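Local coordinates for protein integrase (Bovine immunodeficiency virus, PDB 3KKR) that probably catalyses insertion of the viral DNA copy into the host genome, here through its RNase H-like catalytic core domain, at residues V21-G26 and G93-A98. Sequence-based numbering, arbitrary orientation.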
loop_
_atom_site.group_PDB
_atom_site.type_symbol
_atom_site.label_atom_id
_atom_site.label_comp_id
_atom_site.label_asym_id
_atom_site.label_seq_id
_atom_site.Cartn_x
_atom_site.Cartn_y
_atom_site.Cartn_z
ATOM N N VAL A 21 0.038 -1.239 2.149
ATOM C CA VAL A 21 1.136 -2.138 2.439
ATOM C C VAL A 21 0.632 -3.556 2.620
ATOM O O VAL A 21 -0.299 -3.805 3.382
ATOM C CB VAL A 21 1.900 -1.709 3.701
ATOM C CG1 VAL A 21 3.142 -2.580 3.898
ATOM C CG2 VAL A 21 2.285 -0.239 3.610
ATOM N N GLU A 22 1.249 -4.482 1.901
ATOM C CA GLU A 22 0.985 -5.894 2.099
ATOM C C GLU A 22 1.817 -6.354 3.292
ATOM O O GLU A 22 3.041 -6.360 3.243
ATOM C CB GLU A 22 1.348 -6.671 0.840
ATOM C CG GLU A 22 0.512 -7.912 0.636
ATOM C CD GLU A 22 1.114 -9.139 1.277
ATOM O OE1 GLU A 22 0.400 -10.153 1.380
ATOM O OE2 GLU A 22 2.300 -9.096 1.668
ATOM N N THR A 23 1.145 -6.733 4.367
ATOM C CA THR A 23 1.803 -6.898 5.652
ATOM C C THR A 23 2.694 -8.116 5.749
ATOM O O THR A 23 3.469 -8.235 6.687
ATOM C CB THR A 23 0.780 -6.984 6.771
ATOM O OG1 THR A 23 -0.129 -8.059 6.493
ATOM C CG2 THR A 23 0.014 -5.671 6.882
ATOM N N ASN A 24 2.583 -9.028 4.799
ATOM C CA ASN A 24 3.436 -10.208 4.817
ATOM C C ASN A 24 4.781 -9.957 4.142
ATOM O O ASN A 24 5.827 -10.360 4.650
ATOM C CB ASN A 24 2.742 -11.399 4.153
ATOM C CG ASN A 24 3.651 -12.605 4.046
ATOM O OD1 ASN A 24 4.220 -13.051 5.041
ATOM N ND2 ASN A 24 3.812 -13.125 2.836
ATOM N N SER A 25 4.749 -9.287 2.992
ATOM C CA SER A 25 5.951 -9.067 2.200
ATOM C C SER A 25 6.570 -7.691 2.434
ATOM O O SER A 25 7.756 -7.485 2.165
ATOM C CB SER A 25 5.650 -9.254 0.710
ATOM O OG SER A 25 4.612 -8.390 0.286
ATOM N N GLY A 26 5.772 -6.761 2.948
ATOM C CA GLY A 26 6.194 -5.383 3.071
ATOM C C GLY A 26 6.088 -4.661 1.741
ATOM O O GLY A 26 6.573 -3.546 1.587
ATOM N N GLY A 93 4.128 -2.801 12.622
ATOM C CA GLY A 93 5.560 -2.628 12.491
ATOM C C GLY A 93 5.984 -2.635 11.040
ATOM O O GLY A 93 6.725 -1.755 10.593
ATOM N N VAL A 94 5.506 -3.636 10.307
ATOM C CA VAL A 94 5.732 -3.725 8.866
ATOM C C VAL A 94 5.289 -2.442 8.153
ATOM O O VAL A 94 5.985 -1.927 7.283
ATOM C CB VAL A 94 4.992 -4.958 8.262
ATOM C CG1 VAL A 94 4.980 -4.904 6.735
ATOM C CG2 VAL A 94 5.623 -6.255 8.755
ATOM N N VAL A 95 4.129 -1.926 8.536
ATOM C CA VAL A 95 3.579 -0.734 7.905
ATOM C C VAL A 95 4.426 0.493 8.190
ATOM O O VAL A 95 4.707 1.285 7.295
ATOM C CB VAL A 95 2.146 -0.466 8.384
ATOM C CG1 VAL A 95 1.642 0.853 7.834
ATOM C CG2 VAL A 95 1.250 -1.589 7.949
ATOM N N GLU A 96 4.837 0.647 9.444
ATOM C CA GLU A 96 5.588 1.827 9.835
ATOM C C GLU A 96 6.947 1.865 9.166
ATOM O O GLU A 96 7.367 2.901 8.669
ATOM C CB GLU A 96 5.707 1.928 11.353
ATOM C CG GLU A 96 4.396 2.297 12.029
ATOM C CD GLU A 96 3.994 3.744 11.788
ATOM O OE1 GLU A 96 4.827 4.514 11.263
ATOM O OE2 GLU A 96 2.849 4.113 12.131
ATOM N N ARG A 97 7.633 0.737 9.139
ATOM C CA ARG A 97 8.886 0.683 8.417
ATOM C C ARG A 97 8.645 1.054 6.953
ATOM O O ARG A 97 9.373 1.870 6.380
ATOM C CB ARG A 97 9.518 -0.701 8.520
ATOM C CG ARG A 97 10.893 -0.781 7.884
ATOM C CD ARG A 97 11.507 -2.157 8.042
ATOM N NE ARG A 97 10.729 -3.185 7.356
ATOM C CZ ARG A 97 10.943 -4.492 7.487
ATOM N NH1 ARG A 97 10.189 -5.363 6.824
ATOM N NH2 ARG A 97 11.912 -4.935 8.284
ATOM N N ALA A 98 7.611 0.469 6.351
ATOM C CA ALA A 98 7.331 0.721 4.943
ATOM C C ALA A 98 7.151 2.210 4.698
ATOM O O ALA A 98 7.698 2.762 3.743
ATOM C CB ALA A 98 6.107 -0.041 4.497
#
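This is a buried, largely apolar helix-on-sheet contact, in which helix 89-110 lies across the end of strand 16-22 and the turn that leads into strand 27-33, within the RNase H-like fold of the integrase core. Val94, Val95 and Ala98 give the helix one apolar flank. Ala98 CB faces the two methyls of Val21, at 3.9 Å from each of CG1 and CG2. With its CG1 anti to the backbone N (chi1 -174°), Val21 also brings that methyl to 4.1 Å from Val94 CG1, while its CB is flanked by Val95 CG2. Val94 reaches over the turn: both its methyls lie against the carbonyl oxygen of Thr23, CG2 at 3.6 Å from Thr23 O, and CG1 also comes to 3.9 Å from Gly26 CA. Gly26 closes the turn with a positive phi (79°). Val95 continues the seam past the Thr23 methyl to Gln6 and Asp8 of the neighbouring strand 4-11.

The turn is braced from its other side. Gly26 N bonds to Glu22 O, and the Glu22 carboxylate folds back under the chain, its OE2 accepting from Ser25 N nearly along the C-O axis (2.8 Å) and from Ser25 OG 39° above the carboxylate plane. Thr23 OG1 is tied to Leu4 O, and Tyr143 of helix 139-151 touches both Glu22 and Ser25. No hydrogen bond joins helix to turn, so the fit rests on van der Waals packing of methyls against methyls and the turn backbone. The Glu22 carboxylate, Ser25 and Thr23 OG1 are engaged within the turn and with neighbouring strands, while the turn offers the helix a threonine methyl, a glycine CA and a carbonyl oxygen.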